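Local coordinates for 178aa long hypothetical molybdenum cofactor biosynthesis protein B (Sulfolobus tokodaii, PDB 3IWT) that probably takes part in molybdenum cofactor biosynthesis, and probably binds molybdopterin through a MogA/MoaB-type domain, at residues A[14-19]-A[81-86]; A[75-80]-A[140-145]; A[91-96]-A[134-139]. One frame throughout, in Å; residues are numbered along the deposited sequence. Where two conformers were deposited one is given.

Contact 1. Residues A[14-19]-A[81-86]; sequences KSLNFY and EVDVII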
loop_
_atom_site.group_PDB
_atom_site.type_symbol
_atom_site.label_atom_id
_atom_site.label_comp_id
_atom_site.label_asym_id
_atom_site.label_seq_id
_atom_site.Cartn_x
_atom_site.Cartn_y
_atom_site.Cartn_z
ATOM N N LYS A 14 -16.538 33.061 6.007
ATOM C CA LYS A 14 -16.944 33.048 4.598
ATOM C C LYS A 14 -18.197 32.181 4.379
ATOM O O LYS A 14 -18.404 31.181 5.061
ATOM C CB LYS A 14 -15.816 32.495 3.704
ATOM C CG LYS A 14 -14.774 33.513 3.231
ATOM C CD LYS A 14 -13.776 32.865 2.241
ATOM C CE LYS A 14 -12.774 31.927 2.967
ATOM N NZ LYS A 14 -12.122 30.828 2.131
ATOM N N SER A 15 -19.009 32.576 3.410
ATOM C CA SER A 15 -19.983 31.690 2.807
ATOM C C SER A 15 -19.182 30.803 1.854
ATOM O O SER A 15 -18.432 31.309 1.034
ATOM C CB SER A 15 -21.030 32.493 2.032
ATOM O OG SER A 15 -21.996 31.657 1.424
ATOM N N LEU A 16 -19.325 29.491 1.983
ATOM C CA LEU A 16 -18.653 28.534 1.100
ATOM C C LEU A 16 -19.672 27.884 0.164
ATOM O O LEU A 16 -20.860 27.808 0.474
ATOM C CB LEU A 16 -17.911 27.481 1.925
ATOM C CG LEU A 16 -16.751 27.977 2.798
ATOM C CD1 LEU A 16 -16.326 26.871 3.758
ATOM C CD2 LEU A 16 -15.574 28.490 1.944
ATOM N N ASN A 17 -19.192 27.433 -0.989
ATOM C CA ASN A 17 -20.009 26.767 -2.015
ATOM C C ASN A 17 -19.903 25.232 -1.929
ATOM O O ASN A 17 -18.799 24.649 -1.994
ATOM C CB ASN A 17 -19.575 27.204 -3.404
ATOM C CG ASN A 17 -19.735 28.699 -3.657
ATOM O OD1 ASN A 17 -18.904 29.304 -4.341
ATOM N ND2 ASN A 17 -20.803 29.272 -3.185
ATOM N N PHE A 18 -21.049 24.577 -1.811
ATOM C CA PHE A 18 -21.118 23.127 -1.592
ATOM C C PHE A 18 -21.807 22.460 -2.770
ATOM O O PHE A 18 -22.747 23.020 -3.343
ATOM C CB PHE A 18 -21.903 22.813 -0.316
ATOM C CG PHE A 18 -21.163 23.126 0.952
ATOM C CD1 PHE A 18 -20.995 24.428 1.350
ATOM C CD2 PHE A 18 -20.605 22.101 1.728
ATOM C CE1 PHE A 18 -20.330 24.747 2.517
ATOM C CE2 PHE A 18 -19.928 22.404 2.917
ATOM C CZ PHE A 18 -19.770 23.737 3.291
ATOM N N TYR A 19 -21.334 21.260 -3.120
ATOM C CA TYR A 19 -21.999 20.395 -4.077
ATOM C C TYR A 19 -22.413 19.117 -3.340
ATOM O O TYR A 19 -21.596 18.499 -2.641
ATOM C CB TYR A 19 -21.040 20.050 -5.213
ATOM C CG TYR A 19 -21.678 19.459 -6.436
ATOM C CD1 TYR A 19 -21.720 20.182 -7.625
ATOM C CD2 TYR A 19 -22.209 18.181 -6.422
ATOM C CE1 TYR A 19 -22.256 19.637 -8.779
ATOM C CE2 TYR A 19 -22.786 17.641 -7.547
ATOM C CZ TYR A 19 -22.798 18.373 -8.730
ATOM O OH TYR A 19 -23.326 17.823 -9.863
ATOM N N GLU A 81 -15.911 26.982 -8.855
ATOM C CA GLU A 81 -16.570 27.637 -7.731
ATOM C C GLU A 81 -16.861 26.686 -6.556
ATOM O O GLU A 81 -17.039 27.126 -5.434
ATOM C CB GLU A 81 -17.868 28.307 -8.204
ATOM C CG GLU A 81 -17.645 29.482 -9.181
ATOM C CD GLU A 81 -17.280 29.087 -10.637
ATOM O OE1 GLU A 81 -17.349 27.899 -11.024
ATOM O OE2 GLU A 81 -16.930 30.012 -11.438
ATOM N N VAL A 82 -16.887 25.380 -6.802
ATOM C CA VAL A 82 -17.142 24.424 -5.709
ATOM C C VAL A 82 -16.006 24.474 -4.687
ATOM O O VAL A 82 -14.836 24.352 -5.052
ATOM C CB VAL A 82 -17.358 22.971 -6.238
ATOM C CG1 VAL A 82 -17.353 21.953 -5.070
ATOM C CG2 VAL A 82 -18.661 22.876 -7.040
ATOM N N ASP A 83 -16.346 24.650 -3.410
ATOM C CA ASP A 83 -15.347 24.571 -2.325
ATOM C C ASP A 83 -15.317 23.208 -1.639
ATOM O O ASP A 83 -14.249 22.695 -1.270
ATOM C CB ASP A 83 -15.595 25.664 -1.279
ATOM C CG ASP A 83 -15.544 27.052 -1.862
ATOM O OD1 ASP A 83 -14.572 27.352 -2.568
ATOM O OD2 ASP A 83 -16.477 27.853 -1.616
ATOM N N VAL A 84 -16.498 22.631 -1.445
ATOM C CA VAL A 84 -16.644 21.404 -0.675
ATOM C C VAL A 84 -17.689 20.526 -1.387
ATOM O O VAL A 84 -18.733 21.027 -1.866
ATOM C CB VAL A 84 -17.148 21.687 0.773
ATOM C CG1 VAL A 84 -17.240 20.391 1.605
ATOM C CG2 VAL A 84 -16.300 22.756 1.491
ATOM N N ILE A 85 -17.410 19.231 -1.409
ATOM C CA ILE A 85 -18.326 18.214 -1.902
ATOM C C ILE A 85 -18.713 17.339 -0.714
ATOM O O ILE A 85 -17.836 16.856 0.006
ATOM C CB ILE A 85 -17.686 17.330 -2.996
ATOM C CG1 ILE A 85 -17.244 18.178 -4.198
ATOM C CG2 ILE A 85 -18.670 16.194 -3.420
ATOM C CD1 ILE A 85 -16.273 17.483 -5.200
ATOM N N ILE A 86 -20.015 17.117 -0.549
ATOM C CA ILE A 86 -20.532 16.218 0.471
ATOM C C ILE A 86 -21.407 15.162 -0.194
ATOM O O ILE A 86 -22.349 15.474 -0.943
ATOM C CB ILE A 86 -21.340 16.964 1.554
ATOM C CG1 ILE A 86 -20.506 18.074 2.219
ATOM C CG2 ILE A 86 -21.884 15.954 2.627
ATOM C CD1 ILE A 86 -21.276 18.864 3.311
#
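F18 and V84 form a bridge between two parallel strands, 17-19 and 84-86, with their side chains lying alongside each other and pointing the same way. V84 CG2 sits over a face of the F18 ring, 4.3 Å from its centroid and 26° off the ring normal, which meets the criterion for a CH-pi contact. The same ring is touched obliquely by I86, whose CD1 lies 3.7 Å from F18 CD2. Y19 and I85 point to the other side, where the Y19 ring slants past V82, with Y19 CD1 4.1 Å from V82 CG2. This is the pairing of neighbouring parallel strands in an alpha/beta sheet with helices on both faces: 40-51 and 154-176 on the F18 and V84 side, 66-77 on the other.

Polar bonds mark the start of the pairing. The first torsion of D83 (chi1 -59°) sets CG beside its own backbone N, which gives a two-point grip on N17: N17 N donates almost straight to D83 OD2 at 2.8 Å, on the anti side and 20° out of the carboxylate plane, while D83 N donates to N17 O at 2.8 Å. N17 O also accepts from V84 N at 3.1 Å. Further on, Y19 N bonds V84 O, and I86 N bonds Y19 O. With D83 OD1 salt-bridged to R177, both carboxylate oxygens have partners, consistent with an ionised D83 held in place at the head of strand 84-88.

Contact 2. Residues A[75-80]-A[140-145]; sequences DALSID and GIIGKK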
loop_
_atom_site.group_PDB
_atom_site.type_symbol
_atom_site.label_atom_id
_atom_site.label_comp_id
_atom_site.label_asym_id
_atom_site.label_seq_id
_atom_site.Cartn_x
_atom_site.Cartn_y
_atom_site.Cartn_z
ATOM N N ASP A 75 -17.550 15.574 -12.152
ATOM C CA ASP A 75 -18.405 16.665 -12.559
ATOM C C ASP A 75 -18.382 17.799 -11.521
ATOM O O ASP A 75 -18.324 18.971 -11.890
ATOM C CB ASP A 75 -19.860 16.193 -12.784
ATOM C CG ASP A 75 -20.075 15.499 -14.153
ATOM O OD1 ASP A 75 -19.147 15.433 -14.966
ATOM O OD2 ASP A 75 -21.201 14.993 -14.378
ATOM N N ALA A 76 -18.410 17.454 -10.239
ATOM C CA ALA A 76 -18.414 18.456 -9.161
ATOM C C ALA A 76 -17.025 19.093 -8.988
ATOM O O ALA A 76 -16.891 20.317 -8.836
ATOM C CB ALA A 76 -18.912 17.830 -7.848
ATOM N N LEU A 77 -15.992 18.262 -9.052
ATOM C CA LEU A 77 -14.607 18.713 -8.938
ATOM C C LEU A 77 -14.218 19.664 -10.053
ATOM O O LEU A 77 -13.364 20.505 -9.853
ATOM C CB LEU A 77 -13.655 17.512 -8.930
ATOM C CG LEU A 77 -13.692 16.635 -7.687
ATOM C CD1 LEU A 77 -12.979 15.293 -7.984
ATOM C CD2 LEU A 77 -13.044 17.366 -6.550
ATOM N N SER A 78 -14.879 19.539 -11.202
ATOM C CA SER A 78 -14.567 20.339 -12.386
ATOM C C SER A 78 -15.190 21.717 -12.405
ATOM O O SER A 78 -14.949 22.495 -13.337
ATOM C CB SER A 78 -14.965 19.581 -13.650
ATOM O OG SER A 78 -14.217 18.398 -13.700
ATOM N N ILE A 79 -16.004 22.024 -11.400
ATOM C CA ILE A 79 -16.613 23.344 -11.252
ATOM C C ILE A 79 -15.724 24.153 -10.317
ATOM O O ILE A 79 -15.625 23.845 -9.122
ATOM C CB ILE A 79 -18.021 23.232 -10.669
ATOM C CG1 ILE A 79 -18.911 22.404 -11.615
ATOM C CG2 ILE A 79 -18.648 24.650 -10.410
ATOM C CD1 ILE A 79 -20.217 21.905 -10.973
ATOM N N ASP A 80 -15.079 25.188 -10.855
ATOM C CA ASP A 80 -14.093 25.938 -10.078
ATOM C C ASP A 80 -14.658 26.554 -8.800
ATOM O O ASP A 80 -13.959 26.615 -7.781
ATOM C CB ASP A 80 -13.489 27.038 -10.921
ATOM C CG ASP A 80 -12.592 26.507 -12.007
ATOM O OD1 ASP A 80 -12.265 25.299 -12.042
ATOM O OD2 ASP A 80 -12.210 27.334 -12.814
ATOM N N GLY A 140 -11.394 14.018 2.755
ATOM C CA GLY A 140 -10.147 14.217 2.069
ATOM C C GLY A 140 -10.098 15.533 1.324
ATOM O O GLY A 140 -11.047 16.334 1.361
ATOM N N ILE A 141 -8.973 15.743 0.653
ATOM C CA ILE A 141 -8.670 16.984 -0.037
ATOM C C ILE A 141 -8.282 16.588 -1.468
ATOM O O ILE A 141 -7.479 15.659 -1.658
ATOM C CB ILE A 141 -7.461 17.721 0.646
ATOM C CG1 ILE A 141 -7.776 18.102 2.106
ATOM C CG2 ILE A 141 -7.045 18.956 -0.155
ATOM C CD1 ILE A 141 -6.547 18.096 3.031
ATOM N N ILE A 142 -8.912 17.225 -2.455
ATOM C CA ILE A 142 -8.506 17.084 -3.866
ATOM C C ILE A 142 -8.362 18.474 -4.447
ATOM O O ILE A 142 -9.312 19.215 -4.478
ATOM C CB ILE A 142 -9.536 16.301 -4.713
ATOM C CG1 ILE A 142 -9.769 14.925 -4.110
ATOM C CG2 ILE A 142 -9.038 16.184 -6.197
ATOM C CD1 ILE A 142 -10.888 14.125 -4.722
ATOM N N GLY A 143 -7.169 18.821 -4.921
ATOM C CA GLY A 143 -6.901 20.188 -5.346
ATOM C C GLY A 143 -7.063 21.082 -4.130
ATOM O O GLY A 143 -6.480 20.822 -3.090
ATOM N N LYS A 144 -7.849 22.128 -4.262
ATOM C CA LYS A 144 -8.110 23.047 -3.161
ATOM C C LYS A 144 -9.516 22.846 -2.597
ATOM O O LYS A 144 -10.058 23.728 -1.945
ATOM C CB LYS A 144 -7.962 24.488 -3.639
ATOM C CG LYS A 144 -6.583 24.800 -4.291
ATOM C CD LYS A 144 -5.393 24.502 -3.327
ATOM C CE LYS A 144 -4.049 24.957 -3.941
ATOM N NZ LYS A 144 -3.388 23.803 -4.642
ATOM N N LYS A 145 -10.081 21.670 -2.842
ATOM C CA LYS A 145 -11.435 21.326 -2.425
ATOM C C LYS A 145 -11.448 20.235 -1.335
ATOM O O LYS A 145 -10.585 19.379 -1.300
ATOM C CB LYS A 145 -12.218 20.843 -3.634
ATOM C CG LYS A 145 -12.210 21.873 -4.825
ATOM C CD LYS A 145 -13.268 21.519 -5.841
ATOM C CE LYS A 145 -13.055 22.239 -7.164
ATOM N NZ LYS A 145 -13.105 23.734 -7.069
#
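L77 and I142 supply the apolar part of this contact, their side chains crossing at about a right angle. Two branches of the leucine do the touching: L77 CD1 meets I142 CD1 at 4.0 Å, while L77 CD2 lies 4.1 Å from I142 CB. The alkyl chain of K145 extends this patch, its CD passing 4.2 Å from L77 CD2.

The polar part belongs to the end of K145. Its chain is extended as far as CE; the last torsion (chi4 -61°) then swings NZ in among the backbone carbonyls that follow helix 66-77. K145 CE passes 3.2 Å from L77 O. K145 NZ makes a weak hydrogen bond to I79 O at 3.3 Å and stands 3.1 Å from D80 O, but its stronger partner is V82 O. The carbonyl oxygens of I79, D80 and V82 gather round the ammonium and would probably stabilise its charge where the residue is buried; the C-terminal end of helix 66-77 may add to this.

Backbone bonds shape the other segment. I142 N donates to K145 O and K145 N donates back to I142 O at 3.0 Å, closing a type II' turn with G143 at its second position. That position requires a positive phi, here 62°, and the turn makes a tight hairpin between strands 138-142 and 145-150.

In the fold, the contact ties the C-terminal end of helix 66-77 to this hairpin. L77 also packs on I85 of strand 84-88, and A76 reaches both I85 and Y19 of strand 17-23. I67 of a neighbouring subunit packs on both L77 and I142, so helix and hairpin meet at a subunit interface.

Contact 3. Residues A[91-96]-A[134-139]; sequences TGYSPT and LTKASA
Between T91-Y93 and L134-K136 the backbones share one direct hydrogen bond, K136 N to T91 O at 2.8 Å, whereas waters bridge the segments at several points. T91 and G92 belong to the glycine-rich loop after strand 84-88, which in relatives of this family lines the molybdopterin site. In the second segment, T135 forms an ST turn: its OG1, anti to the backbone N (chi1 -174°), accepts from A137 N at 3.2 Å. One water joins T91 OG1 to T135 OG1, and another accepts from Y93 N and donates to L134 O.

The Y93 ring meets the second segment in two ways. L134 O lies at its edge, 3.4 Å from Y93 CD2. K136 instead crosses obliquely over a face: K136 CG lies 3.1 Å from Y93 OH, and the chain, bent at chi3 (-78°), carries CE to 4.2 Å from the ring centroid and 26° off the normal, a CH-pi contact. Beyond the ring, K136 NZ forms a salt bridge with E101. The loop is also part of an interface, since Y93 OH is bonded to E112 N of a neighbouring subunit; the same hydroxyl donates to a water that in turn donates to T135 O.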
loop_
_atom_site.group_PDB
_atom_site.type_symbol
_atom_site.label_atom_id
_atom_site.label_comp_id
_atom_site.label_asym_id
_atom_site.label_seq_id
_atom_site.Cartn_x
_atom_site.Cartn_y
_atom_site.Cartn_z
ATOM N N THR A 91 -21.330 4.043 2.597
ATOM C CA THR A 91 -20.107 4.025 3.401
ATOM C C THR A 91 -20.089 2.915 4.479
ATOM O O THR A 91 -19.255 2.932 5.359
ATOM C CB THR A 91 -19.858 5.408 4.037
ATOM O OG1 THR A 91 -20.910 5.753 4.957
ATOM C CG2 THR A 91 -19.758 6.511 2.976
ATOM N N GLY A 92 -20.995 1.947 4.383
ATOM C CA GLY A 92 -21.026 0.837 5.302
ATOM C C GLY A 92 -20.551 -0.468 4.711
ATOM O O GLY A 92 -19.716 -0.495 3.796
ATOM N N TYR A 93 -21.056 -1.566 5.272
ATOM C CA TYR A 93 -20.587 -2.899 4.900
ATOM C C TYR A 93 -21.635 -3.747 4.174
ATOM O O TYR A 93 -21.463 -4.956 4.049
ATOM C CB TYR A 93 -20.020 -3.628 6.130
ATOM C CG TYR A 93 -18.766 -2.948 6.617
ATOM C CD1 TYR A 93 -17.529 -3.220 6.031
ATOM C CD2 TYR A 93 -18.828 -1.972 7.593
ATOM C CE1 TYR A 93 -16.377 -2.548 6.441
ATOM C CE2 TYR A 93 -17.691 -1.287 8.005
ATOM C CZ TYR A 93 -16.470 -1.587 7.454
ATOM O OH TYR A 93 -15.340 -0.896 7.880
ATOM N N SER A 94 -22.687 -3.121 3.647
ATOM C CA SER A 94 -23.493 -3.796 2.633
ATOM C C SER A 94 -22.583 -4.200 1.452
ATOM O O SER A 94 -21.640 -3.496 1.114
ATOM C CB SER A 94 -24.626 -2.900 2.172
ATOM O OG SER A 94 -25.189 -3.374 0.976
ATOM N N PRO A 95 -22.838 -5.370 0.846
ATOM C CA PRO A 95 -22.077 -5.821 -0.290
ATOM C C PRO A 95 -22.029 -4.774 -1.398
ATOM O O PRO A 95 -21.042 -4.690 -2.115
ATOM C CB PRO A 95 -22.845 -7.064 -0.748
ATOM C CG PRO A 95 -23.481 -7.556 0.441
ATOM C CD PRO A 95 -23.855 -6.358 1.243
ATOM N N THR A 96 -23.052 -3.918 -1.474
ATOM C CA THR A 96 -23.137 -2.943 -2.560
ATOM C C THR A 96 -22.614 -1.554 -2.193
ATOM O O THR A 96 -22.592 -0.684 -3.048
ATOM C CB THR A 96 -24.578 -2.871 -3.094
ATOM O OG1 THR A 96 -25.498 -2.707 -2.006
ATOM C CG2 THR A 96 -24.908 -4.140 -3.849
ATOM N N LEU A 134 -19.351 0.154 12.309
ATOM C CA LEU A 134 -19.856 -0.297 11.014
ATOM C C LEU A 134 -19.989 0.807 9.932
ATOM O O LEU A 134 -20.617 0.581 8.885
ATOM C CB LEU A 134 -21.175 -1.032 11.256
ATOM C CG LEU A 134 -21.011 -2.322 12.087
ATOM C CD1 LEU A 134 -22.333 -3.071 12.132
ATOM C CD2 LEU A 134 -19.896 -3.209 11.543
ATOM N N THR A 135 -19.367 1.966 10.170
ATOM C CA THR A 135 -19.250 3.013 9.120
ATOM C C THR A 135 -17.792 3.292 8.754
ATOM O O THR A 135 -16.897 3.155 9.590
ATOM C CB THR A 135 -19.951 4.309 9.524
ATOM O OG1 THR A 135 -19.940 5.249 8.432
ATOM C CG2 THR A 135 -19.320 4.943 10.797
ATOM N N LYS A 136 -17.591 3.679 7.494
ATOM C CA LYS A 136 -16.305 4.104 6.952
ATOM C C LYS A 136 -16.352 5.543 6.414
ATOM O O LYS A 136 -15.523 5.931 5.574
ATOM C CB LYS A 136 -15.862 3.156 5.852
ATOM C CG LYS A 136 -15.694 1.747 6.263
ATOM C CD LYS A 136 -15.231 0.876 5.079
ATOM C CE LYS A 136 -16.396 0.530 4.128
ATOM N NZ LYS A 136 -15.949 -0.532 3.199
ATOM N N ALA A 137 -17.325 6.327 6.894
ATOM C CA ALA A 137 -17.410 7.743 6.578
ATOM C C ALA A 137 -16.003 8.352 6.652
ATOM O O ALA A 137 -15.241 8.058 7.565
ATOM C CB ALA A 137 -18.393 8.466 7.518
ATOM N N SER A 138 -15.657 9.145 5.627
ATOM C CA SER A 138 -14.287 9.602 5.386
ATOM C C SER A 138 -14.292 11.015 4.826
ATOM O O SER A 138 -15.328 11.495 4.359
ATOM C CB SER A 138 -13.592 8.667 4.391
ATOM O OG SER A 138 -13.466 7.352 4.897
ATOM N N ALA A 139 -13.144 11.683 4.906
ATOM C CA ALA A 139 -12.947 13.032 4.348
ATOM C C ALA A 139 -11.538 13.113 3.723
ATOM O O ALA A 139 -10.627 12.346 4.088
ATOM C CB ALA A 139 -13.156 14.143 5.440
HETATM O O HOH W 1 -22.292 3.833 7.107
HETATM O O HOH W 2 -17.890 -1.529 2.108
HETATM O O HOH W 3 -15.705 0.651 10.029
HETATM O O HOH W 4 -22.554 -1.031 7.797
#

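From the N terminus, residues 14-19 pair with 81-86, and contact 1 thereby closes a loop of 61 residues, joining strands 17-23 and 84-88. Contact 2 opens at 75-80, before that loop is closed, and ends at 140-145, so the two cross; they also touch, V82 CG2 packing on A76 O. It joins the end of helix 66-77 to the hairpin of strands 138-142 and 145-150. Contact 3 runs from 91-96 to 134-139, wholly within the span of contact 2, and joins the loop after strand 84-88 to the lead-in of strand 138-142. Contacts 1 and 3 have centres about 23 Å apart, on opposite sides of the chain's centre, yet both reach the same mixed sheet.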